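Local coordinates for aminopeptidase N family protein (PDB 4FGM) that probably acts as a zinc-dependent aminopeptidase of the M61 family, and in this crystal holds a zinc ion with maleic acid in the pocket beside it, at residues A[295-300]-A[357-362]; A[301-306]-A[374-379]; A[310-315]-A[383-388]. All blocks are in the same frame, centred on the assembly; numbering follows the deposited sequence.

How the contacts relate
Contacts 2 and 3 are buried, whereas contact 1 lies nearer the surface, with Tyr299 exposed and Trp359 buried. Contact 1 sets an irregular loop against the short helix 358-362 and uses indole chemistry: a carbon chain over the ring face and a shared N-H. In contact 2 the meeting is apolar, Leu303 on Tyr376, with the ligand-binding Tyr377 next in sequence. Contact 3 crosses two longer helices and adds a phenol-carboxylate hydrogen bond. Contacts 2 and 3 share helix 378-394 and touch through Tyr377 and Ser311; contacts 1 and 2 touch through Phe362 and Ala358 on Tyr376. Contacts 1 and 3 do not meet.

Contact 1 (A[295-300]-A[357-362])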
loop_
_atom_site.group_PDB
_atom_site.type_symbol
_atom_site.label_atom_id
_atom_site.label_comp_id
_atom_site.label_asym_id
_atom_site.label_seq_id
_atom_site.Cartn_x
_atom_site.Cartn_y
_atom_site.Cartn_z
ATOM N N GLU A 295 -9.593 0.365 -18.352
ATOM C CA GLU A 295 -11.031 0.496 -18.499
ATOM C C GLU A 295 -11.730 -0.570 -17.663
ATOM O O GLU A 295 -12.882 -0.407 -17.270
ATOM C CB GLU A 295 -11.410 0.294 -19.973
ATOM C CG GLU A 295 -12.777 0.819 -20.388
ATOM C CD GLU A 295 -12.676 2.100 -21.205
ATOM O OE1 GLU A 295 -11.552 2.457 -21.620
ATOM O OE2 GLU A 295 -13.719 2.746 -21.447
ATOM N N LYS A 296 -11.012 -1.646 -17.365
ATOM C CA LYS A 296 -11.605 -2.785 -16.672
ATOM C C LYS A 296 -10.591 -3.507 -15.783
ATOM O O LYS A 296 -9.406 -3.163 -15.766
ATOM C CB LYS A 296 -12.098 -3.740 -17.760
ATOM C CG LYS A 296 -13.141 -4.746 -17.388
ATOM C CD LYS A 296 -13.080 -5.916 -18.375
ATOM C CE LYS A 296 -13.037 -5.450 -19.828
ATOM N NZ LYS A 296 -12.546 -6.531 -20.739
ATOM N N GLU A 297 -11.056 -4.522 -15.056
ATOM C CA GLU A 297 -10.165 -5.302 -14.198
ATOM C C GLU A 297 -9.071 -5.952 -15.061
ATOM O O GLU A 297 -9.337 -6.404 -16.177
ATOM C CB GLU A 297 -10.938 -6.406 -13.459
ATOM C CG GLU A 297 -11.951 -5.909 -12.425
ATOM C CD GLU A 297 -13.311 -5.572 -13.022
ATOM O OE1 GLU A 297 -13.415 -5.449 -14.261
ATOM O OE2 GLU A 297 -14.275 -5.419 -12.243
ATOM N N SER A 298 -7.846 -5.979 -14.541
ATOM C CA SER A 298 -6.716 -6.586 -15.239
ATOM C C SER A 298 -6.168 -7.623 -14.270
ATOM O O SER A 298 -5.497 -7.295 -13.292
ATOM C CB SER A 298 -5.648 -5.534 -15.575
ATOM O OG SER A 298 -4.626 -6.083 -16.397
ATOM N N TYR A 299 -6.462 -8.881 -14.562
ATOM C CA TYR A 299 -6.080 -9.988 -13.704
ATOM C C TYR A 299 -4.650 -10.501 -13.802
ATOM O O TYR A 299 -4.116 -10.676 -14.890
ATOM C CB TYR A 299 -7.042 -11.155 -13.955
ATOM C CG TYR A 299 -8.508 -10.787 -13.838
ATOM C CD1 TYR A 299 -9.123 -10.675 -12.590
ATOM C CD2 TYR A 299 -9.281 -10.548 -14.977
ATOM C CE1 TYR A 299 -10.470 -10.334 -12.478
ATOM C CE2 TYR A 299 -10.629 -10.210 -14.875
ATOM C CZ TYR A 299 -11.219 -10.103 -13.621
ATOM O OH TYR A 299 -12.550 -9.754 -13.497
ATOM N N THR A 300 -4.045 -10.746 -12.646
ATOM C CA THR A 300 -2.700 -11.296 -12.569
ATOM C C THR A 300 -2.510 -11.914 -11.184
ATOM O O THR A 300 -2.903 -11.332 -10.173
ATOM C CB THR A 300 -1.601 -10.228 -12.810
ATOM O OG1 THR A 300 -0.312 -10.851 -12.705
ATOM C CG2 THR A 300 -1.697 -9.099 -11.788
ATOM N N LEU A 357 -7.792 -12.340 -7.645
ATOM C CA LEU A 357 -9.054 -11.721 -7.267
ATOM C C LEU A 357 -8.869 -10.490 -6.378
ATOM O O LEU A 357 -9.724 -10.189 -5.541
ATOM C CB LEU A 357 -9.945 -12.735 -6.537
ATOM C CG LEU A 357 -10.856 -13.715 -7.290
ATOM C CD1 LEU A 357 -10.743 -13.522 -8.785
ATOM C CD2 LEU A 357 -10.499 -15.141 -6.888
ATOM N N ALA A 358 -7.766 -9.771 -6.552
ATOM C CA ALA A 358 -7.534 -8.586 -5.733
ATOM C C ALA A 358 -8.693 -7.606 -5.880
ATOM O O ALA A 358 -9.132 -7.000 -4.897
ATOM C CB ALA A 358 -6.228 -7.918 -6.125
ATOM N N TRP A 359 -9.194 -7.484 -7.107
ATOM C CA TRP A 359 -10.289 -6.576 -7.444
ATOM C C TRP A 359 -11.568 -6.750 -6.638
ATOM O O TRP A 359 -12.328 -5.800 -6.461
ATOM C CB TRP A 359 -10.633 -6.705 -8.929
ATOM C CG TRP A 359 -9.445 -6.599 -9.810
ATOM C CD1 TRP A 359 -8.622 -7.616 -10.202
ATOM C CD2 TRP A 359 -8.888 -5.397 -10.350
ATOM N NE1 TRP A 359 -7.584 -7.122 -10.952
ATOM C CE2 TRP A 359 -7.721 -5.764 -11.059
ATOM C CE3 TRP A 359 -9.262 -4.045 -10.304
ATOM C CZ2 TRP A 359 -6.915 -4.820 -11.719
ATOM C CZ3 TRP A 359 -8.462 -3.105 -10.962
ATOM C CH2 TRP A 359 -7.300 -3.503 -11.662
ATOM N N THR A 360 -11.814 -7.960 -6.157
ATOM C CA THR A 360 -13.017 -8.231 -5.389
ATOM C C THR A 360 -12.726 -8.783 -3.997
ATOM O O THR A 360 -12.990 -8.129 -2.984
ATOM C CB THR A 360 -13.911 -9.232 -6.131
ATOM O OG1 THR A 360 -13.144 -10.397 -6.458
ATOM C CG2 THR A 360 -14.458 -8.614 -7.408
ATOM N N LYS A 361 -12.178 -9.989 -3.953
ATOM C CA LYS A 361 -11.871 -10.639 -2.688
ATOM C C LYS A 361 -11.012 -9.823 -1.736
ATOM O O LYS A 361 -11.289 -9.770 -0.543
ATOM C CB LYS A 361 -11.200 -11.983 -2.945
ATOM C CG LYS A 361 -12.148 -13.025 -3.482
ATOM C CD LYS A 361 -13.076 -13.541 -2.402
ATOM C CE LYS A 361 -13.904 -14.710 -2.925
ATOM N NZ LYS A 361 -14.718 -15.339 -1.851
ATOM N N PHE A 362 -9.974 -9.178 -2.251
ATOM C CA PHE A 362 -9.098 -8.407 -1.381
ATOM C C PHE A 362 -9.510 -6.952 -1.188
ATOM O O PHE A 362 -9.746 -6.529 -0.065
ATOM C CB PHE A 362 -7.655 -8.481 -1.890
ATOM C CG PHE A 362 -6.637 -8.041 -0.879
ATOM C CD1 PHE A 362 -6.203 -6.718 -0.834
ATOM C CD2 PHE A 362 -6.131 -8.948 0.051
ATOM C CE1 PHE A 362 -5.274 -6.303 0.126
ATOM C CE2 PHE A 362 -5.203 -8.545 1.019
ATOM C CZ PHE A 362 -4.773 -7.221 1.057
HETATM O O HOH W 1 -5.633 -9.450 -10.396
#
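Trp359 and Glu297 both turn CG anti to their own carbonyl carbon, beside the backbone N, and these rotations bring the indole of helix 358-362 under the aliphatic part of Glu297. CB of Glu297 stands 3.9 Å from the centroid of the five-membered indole ring of Trp359, almost on its normal, a CH-pi contact over the face. The next carbon follows it: Glu297 CG comes to 3.7 Å from Trp359 CG. A bend at chi2 then sets the carboxylate steeply against the indole, the two planes 73° apart. On the same face the backbone N of Ser298 lies 3.0 Å above the indole plane, displaced toward the rim, so the extended main chain itself covers part of the ring.

This loop joins the HExxH helix 262-277 to helix 303-306, just ahead of the zinc ligand Glu307, in the catalytic domain of the M61 family. The Trp359 side chain and the bound maleic acid are about 10 Å apart, which places the indole outside the first shell of the pocket.

At the indole edge the N-H is divided between two acceptors. Trp359 NE1 gives a weak hydrogen bond to Ser298 O, 3.1 Å away and near the ring plane, with an N-H...O angle of only 131°; it gives a second weak bond to a water. That water also accepts from Thr300 N at 3.0 Å, bridging the loop backbone to the indole. Tyr299 meets the pyrrole side of the indole obliquely, its CD1 lying 3.9 Å from Trp359 CD1. Outside the two segments, Phe356 stacks on Tyr299, while Trp36 meets Trp359 edge-to-face.

Contact 2 (A[301-306]-A[374-379]); sequences EQLWFY and VSYYAK. With MAE (maleic acid), chain B.
Leu303 packs on Tyr376 where the two segments flank the zinc centre of this gluzincin-type catalytic domain: Glu307, the zinc ligand that completes the set begun by the HExxH histidines, directly follows 301-306. Along Leu303, CB is the first atom to engage, over one face of the Tyr376 ring and 4.0 Å from its centroid. It sits off-centre, with Tyr376 CD1 at 3.7 Å from Leu303 CB. CG then carries the chain onward beside the ring, both side chains pointing the same way. At the tip, the CD1 branch of Leu303 reaches Tyr376 CZ at 3.7 Å and lies equally near the hydroxyl. The ring can lie alongside because its CG occupies the crowded position between backbone N and carbonyl carbon (chi1 51°). The backbones are also close, Trp304 CA being 3.9 Å from Tyr376 O.

Cutting Tyr376 back to an alanine here would probably deprive Leu303 of the ring face it rests on and open a gap beside Ala358 and Phe362, which also touch this tyrosine. Next to it, Ser375 OG caps the following helical turn, accepting from Ala378 N at 3.1 Å in a nearly straight bond (177°). Tyr377 faces the pocket instead: its OH donates to O1 of the maleic acid at 2.6 Å, with O1 in the ring plane.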
loop_
_atom_site.group_PDB
_atom_site.type_symbol
_atom_site.label_atom_id
_atom_site.label_comp_id
_atom_site.label_asym_id
_atom_site.label_seq_id
_atom_site.Cartn_x
_atom_site.Cartn_y
_atom_site.Cartn_z
ATOM N N GLU A 301 -1.916 -13.100 -11.145
ATOM C CA GLU A 301 -1.681 -13.802 -9.888
ATOM C C GLU A 301 -0.300 -13.484 -9.338
ATOM O O GLU A 301 0.119 -14.078 -8.345
ATOM C CB GLU A 301 -1.763 -15.311 -10.104
ATOM C CG GLU A 301 -0.648 -15.845 -11.010
ATOM C CD GLU A 301 -0.646 -17.357 -11.117
ATOM O OE1 GLU A 301 -1.695 -17.936 -11.479
ATOM O OE2 GLU A 301 0.411 -17.963 -10.840
ATOM N N GLN A 302 0.402 -12.548 -9.972
ATOM C CA GLN A 302 1.757 -12.216 -9.553
ATOM C C GLN A 302 1.959 -11.237 -8.391
ATOM O O GLN A 302 3.099 -10.939 -8.027
ATOM C CB GLN A 302 2.545 -11.731 -10.768
ATOM C CG GLN A 302 2.685 -12.791 -11.851
ATOM C CD GLN A 302 3.403 -12.282 -13.081
ATOM O OE1 GLN A 302 4.492 -11.713 -12.989
ATOM N NE2 GLN A 302 2.801 -12.489 -14.243
ATOM N N LEU A 303 0.880 -10.738 -7.795
ATOM C CA LEU A 303 1.037 -9.802 -6.686
ATOM C C LEU A 303 1.725 -10.428 -5.471
ATOM O O LEU A 303 2.179 -9.711 -4.578
ATOM C CB LEU A 303 -0.313 -9.211 -6.288
ATOM C CG LEU A 303 -0.971 -8.337 -7.366
ATOM C CD1 LEU A 303 -2.217 -7.675 -6.793
ATOM C CD2 LEU A 303 0.009 -7.273 -7.855
ATOM N N TRP A 304 1.816 -11.757 -5.434
ATOM C CA TRP A 304 2.486 -12.427 -4.317
ATOM C C TRP A 304 3.956 -12.043 -4.379
ATOM O O TRP A 304 4.665 -12.023 -3.370
ATOM C CB TRP A 304 2.369 -13.954 -4.428
ATOM C CG TRP A 304 3.082 -14.552 -5.621
ATOM C CD1 TRP A 304 2.539 -14.839 -6.849
ATOM C CD2 TRP A 304 4.462 -14.935 -5.698
ATOM N NE1 TRP A 304 3.495 -15.376 -7.677
ATOM C CE2 TRP A 304 4.682 -15.444 -7.001
ATOM C CE3 TRP A 304 5.534 -14.898 -4.794
ATOM C CZ2 TRP A 304 5.930 -15.915 -7.419
ATOM C CZ3 TRP A 304 6.778 -15.369 -5.212
ATOM C CH2 TRP A 304 6.964 -15.870 -6.515
ATOM N N PHE A 305 4.412 -11.742 -5.588
ATOM C CA PHE A 305 5.794 -11.363 -5.796
ATOM C C PHE A 305 5.951 -9.844 -5.745
ATOM O O PHE A 305 6.774 -9.313 -4.988
ATOM C CB PHE A 305 6.282 -11.927 -7.143
ATOM C CG PHE A 305 7.663 -11.469 -7.533
ATOM C CD1 PHE A 305 7.847 -10.273 -8.242
ATOM C CD2 PHE A 305 8.780 -12.215 -7.169
ATOM C CE1 PHE A 305 9.131 -9.830 -8.579
ATOM C CE2 PHE A 305 10.068 -11.785 -7.498
ATOM C CZ PHE A 305 10.247 -10.587 -8.207
ATOM N N TYR A 306 5.147 -9.144 -6.533
ATOM C CA TYR A 306 5.235 -7.693 -6.578
ATOM C C TYR A 306 4.856 -6.996 -5.278
ATOM O O TYR A 306 5.361 -5.915 -4.978
ATOM C CB TYR A 306 4.432 -7.178 -7.774
ATOM C CG TYR A 306 5.172 -7.485 -9.048
ATOM C CD1 TYR A 306 6.387 -6.849 -9.329
ATOM C CD2 TYR A 306 4.741 -8.491 -9.908
ATOM C CE1 TYR A 306 7.157 -7.217 -10.429
ATOM C CE2 TYR A 306 5.508 -8.870 -11.013
ATOM C CZ TYR A 306 6.718 -8.228 -11.262
ATOM O OH TYR A 306 7.510 -8.619 -12.314
ATOM N N VAL A 374 -6.661 -14.882 2.020
ATOM C CA VAL A 374 -5.311 -14.827 2.555
ATOM C C VAL A 374 -4.671 -13.568 1.977
ATOM O O VAL A 374 -5.052 -13.119 0.901
ATOM C CB VAL A 374 -4.501 -16.089 2.164
ATOM C CG1 VAL A 374 -4.214 -16.097 0.666
ATOM C CG2 VAL A 374 -3.213 -16.150 2.980
ATOM N N SER A 375 -3.719 -12.986 2.693
ATOM C CA SER A 375 -3.064 -11.769 2.230
ATOM C C SER A 375 -1.857 -12.082 1.355
ATOM O O SER A 375 -0.906 -12.730 1.808
ATOM C CB SER A 375 -2.620 -10.927 3.431
ATOM O OG SER A 375 -1.968 -9.735 3.024
ATOM N N TYR A 376 -1.888 -11.635 0.104
ATOM C CA TYR A 376 -0.756 -11.873 -0.783
ATOM C C TYR A 376 0.389 -10.968 -0.351
ATOM O O TYR A 376 1.532 -11.137 -0.781
ATOM C CB TYR A 376 -1.135 -11.640 -2.252
ATOM C CG TYR A 376 -1.822 -10.326 -2.565
ATOM C CD1 TYR A 376 -1.090 -9.142 -2.693
ATOM C CD2 TYR A 376 -3.207 -10.275 -2.773
ATOM C CE1 TYR A 376 -1.717 -7.942 -3.028
ATOM C CE2 TYR A 376 -3.845 -9.080 -3.106
ATOM C CZ TYR A 376 -3.093 -7.919 -3.233
ATOM O OH TYR A 376 -3.717 -6.740 -3.568
ATOM N N TYR A 377 0.076 -10.018 0.529
ATOM C CA TYR A 377 1.079 -9.112 1.076
ATOM C C TYR A 377 1.836 -9.870 2.156
ATOM O O TYR A 377 3.047 -10.072 2.066
ATOM C CB TYR A 377 0.423 -7.898 1.740
ATOM C CG TYR A 377 0.019 -6.788 0.812
ATOM C CD1 TYR A 377 0.946 -5.833 0.391
ATOM C CD2 TYR A 377 -1.297 -6.668 0.376
ATOM C CE1 TYR A 377 0.566 -4.781 -0.437
ATOM C CE2 TYR A 377 -1.685 -5.622 -0.452
ATOM C CZ TYR A 377 -0.749 -4.684 -0.849
ATOM O OH TYR A 377 -1.138 -3.633 -1.633
ATOM N N ALA A 378 1.095 -10.285 3.183
ATOM C CA ALA A 378 1.662 -10.994 4.330
ATOM C C ALA A 378 2.225 -12.369 3.998
ATOM O O ALA A 378 3.368 -12.670 4.346
ATOM C CB ALA A 378 0.618 -11.107 5.438
ATOM N N LYS A 379 1.439 -13.210 3.330
ATOM C CA LYS A 379 1.947 -14.529 2.991
ATOM C C LYS A 379 3.063 -14.420 1.949
ATOM O O LYS A 379 4.003 -15.217 1.946
ATOM C CB LYS A 379 0.835 -15.447 2.484
ATOM C CG LYS A 379 1.304 -16.889 2.398
ATOM C CD LYS A 379 0.196 -17.866 2.068
ATOM C CE LYS A 379 0.745 -19.292 2.062
ATOM N NZ LYS A 379 -0.311 -20.311 1.794
HETATM C C1 MAE B . 0.863 -0.789 -2.192
HETATM O O1 MAE B . 0.512 -1.904 -2.715
HETATM O O2 MAE B . 1.965 -0.301 -2.532
HETATM C C2 MAE B . -0.083 -0.136 -1.262
HETATM C C3 MAE B . -1.243 0.484 -1.472
HETATM C C4 MAE B . -1.908 0.675 -2.756
HETATM O O3 MAE B . -1.472 0.321 -3.869
HETATM O O4 MAE B . -3.032 1.212 -2.675
#

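Contact 3 (A[310-315]-A[383-388]); sequences TSYFDD and IALSLD
Within 310-315, Tyr312 makes every close contact to 383-388, meeting three of its residues along its length. At its base, Tyr312 CB lies 3.5 Å from Ala384 CB, whose small size lets the tyrosine come in closely. Farther out, Leu385 CA stands over one face of the Tyr312 ring, 4.3 Å from the centroid, and Leu385 CD1 reaches Tyr312 CE1 at 4.0 Å. At the end, Tyr312 OH donates to Asp388 OD2 at 2.7 Å, which accepts through its anti lone pair; ring and carboxylate planes are nearly perpendicular (86°). A chi1 of 163° swings the ring away from its own backbone N and across the gap between helices whose local axes approach to 9.2 Å and cross at 73°.

In the next shell, Asp388 OD1 is fixed by a salt bridge to Arg392 and by Leu401 N, while Trp584 NE1 hydrogen-bonds the Tyr312 hydroxyl. On the same helix as Tyr312, Asp314 holds ND1 of the zinc ligand His273, linking this packing to the metal site.

The buried carboxylate thus has partners for both oxygens, and the nearby Arg392 charge is likely to favour its ionised form, which would strengthen the phenol's hydrogen bond.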
loop_
_atom_site.group_PDB
_atom_site.type_symbol
_atom_site.label_atom_id
_atom_site.label_comp_id
_atom_site.label_asym_id
_atom_site.label_seq_id
_atom_site.Cartn_x
_atom_site.Cartn_y
_atom_site.Cartn_z
ATOM N N THR A 310 8.189 -7.058 -1.711
ATOM C CA THR A 310 8.262 -5.693 -1.201
ATOM C C THR A 310 7.857 -5.639 0.275
ATOM O O THR A 310 8.421 -4.873 1.059
ATOM C CB THR A 310 7.339 -4.762 -2.002
ATOM O OG1 THR A 310 7.536 -4.994 -3.405
ATOM C CG2 THR A 310 7.639 -3.296 -1.669
ATOM N N SER A 311 6.886 -6.467 0.650
ATOM C CA SER A 311 6.425 -6.500 2.033
ATOM C C SER A 311 7.423 -7.175 2.960
ATOM O O SER A 311 7.295 -7.092 4.176
ATOM C CB SER A 311 5.068 -7.193 2.137
ATOM O OG SER A 311 4.060 -6.376 1.567
ATOM N N TYR A 312 8.415 -7.848 2.387
ATOM C CA TYR A 312 9.449 -8.490 3.193
ATOM C C TYR A 312 10.618 -7.521 3.310
ATOM O O TYR A 312 11.187 -7.334 4.382
ATOM C CB TYR A 312 9.927 -9.783 2.533
ATOM C CG TYR A 312 11.255 -10.288 3.062
ATOM C CD1 TYR A 312 11.366 -10.807 4.351
ATOM C CD2 TYR A 312 12.403 -10.252 2.262
ATOM C CE1 TYR A 312 12.584 -11.284 4.834
ATOM C CE2 TYR A 312 13.624 -10.726 2.732
ATOM C CZ TYR A 312 13.709 -11.243 4.017
ATOM O OH TYR A 312 14.912 -11.726 4.481
ATOM N N PHE A 313 10.963 -6.886 2.200
ATOM C CA PHE A 313 12.083 -5.958 2.196
ATOM C C PHE A 313 11.846 -4.611 2.870
ATOM O O PHE A 313 12.787 -4.047 3.434
ATOM C CB PHE A 313 12.597 -5.769 0.760
ATOM C CG PHE A 313 13.461 -6.910 0.281
ATOM C CD1 PHE A 313 14.708 -7.142 0.855
ATOM C CD2 PHE A 313 13.024 -7.765 -0.724
ATOM C CE1 PHE A 313 15.503 -8.222 0.444
ATOM C CE2 PHE A 313 13.811 -8.849 -1.142
ATOM C CZ PHE A 313 15.055 -9.072 -0.560
ATOM N N ASP A 314 10.618 -4.090 2.844
ATOM C CA ASP A 314 10.386 -2.793 3.489
ATOM C C ASP A 314 10.856 -2.783 4.947
ATOM O O ASP A 314 11.400 -1.785 5.418
ATOM C CB ASP A 314 8.911 -2.341 3.394
ATOM C CG ASP A 314 7.916 -3.398 3.867
ATOM O OD1 ASP A 314 8.273 -4.261 4.698
ATOM O OD2 ASP A 314 6.753 -3.343 3.412
ATOM N N ASP A 315 10.666 -3.893 5.653
ATOM C CA ASP A 315 11.107 -3.988 7.042
ATOM C C ASP A 315 12.556 -4.479 7.139
ATOM O O ASP A 315 13.370 -3.911 7.868
ATOM C CB ASP A 315 10.207 -4.939 7.842
ATOM C CG ASP A 315 8.792 -4.418 7.996
ATOM O OD1 ASP A 315 8.638 -3.207 8.248
ATOM O OD2 ASP A 315 7.840 -5.220 7.885
ATOM N N ILE A 383 6.799 -15.957 2.131
ATOM C CA ILE A 383 7.371 -16.723 1.035
ATOM C C ILE A 383 8.762 -16.154 0.779
ATOM O O ILE A 383 9.741 -16.893 0.665
ATOM C CB ILE A 383 6.531 -16.579 -0.249
ATOM C CG1 ILE A 383 5.233 -17.379 -0.111
ATOM C CG2 ILE A 383 7.349 -17.019 -1.464
ATOM C CD1 ILE A 383 4.359 -17.359 -1.354
ATOM N N ALA A 384 8.843 -14.828 0.697
ATOM C CA ALA A 384 10.116 -14.150 0.465
ATOM C C ALA A 384 11.105 -14.515 1.568
ATOM O O ALA A 384 12.278 -14.756 1.299
ATOM C CB ALA A 384 9.909 -12.626 0.421
ATOM N N LEU A 385 10.626 -14.547 2.809
ATOM C CA LEU A 385 11.472 -14.896 3.947
ATOM C C LEU A 385 12.042 -16.292 3.751
ATOM O O LEU A 385 13.231 -16.529 3.973
ATOM C CB LEU A 385 10.665 -14.881 5.244
ATOM C CG LEU A 385 11.349 -15.550 6.441
ATOM C CD1 LEU A 385 12.448 -14.641 6.980
ATOM C CD2 LEU A 385 10.318 -15.848 7.520
ATOM N N SER A 386 11.176 -17.211 3.335
ATOM C CA SER A 386 11.570 -18.595 3.117
ATOM C C SER A 386 12.639 -18.704 2.036
ATOM O O SER A 386 13.672 -19.338 2.241
ATOM C CB SER A 386 10.352 -19.432 2.723
ATOM O OG SER A 386 9.325 -19.332 3.694
ATOM N N LEU A 387 12.390 -18.080 0.888
ATOM C CA LEU A 387 13.341 -18.119 -0.218
ATOM C C LEU A 387 14.705 -17.562 0.180
ATOM O O LEU A 387 15.741 -18.133 -0.159
ATOM C CB LEU A 387 12.798 -17.337 -1.418
ATOM C CG LEU A 387 11.566 -17.886 -2.139
ATOM C CD1 LEU A 387 11.135 -16.903 -3.222
ATOM C CD2 LEU A 387 11.880 -19.242 -2.756
ATOM N N ASP A 388 14.708 -16.452 0.904
ATOM C CA ASP A 388 15.964 -15.846 1.321
ATOM C C ASP A 388 16.764 -16.818 2.191
ATOM O O ASP A 388 17.964 -16.994 2.002
ATOM C CB ASP A 388 15.697 -14.547 2.089
ATOM C CG ASP A 388 16.882 -13.598 2.064
ATOM O OD1 ASP A 388 17.884 -13.902 1.381
ATOM O OD2 ASP A 388 16.808 -12.539 2.719
#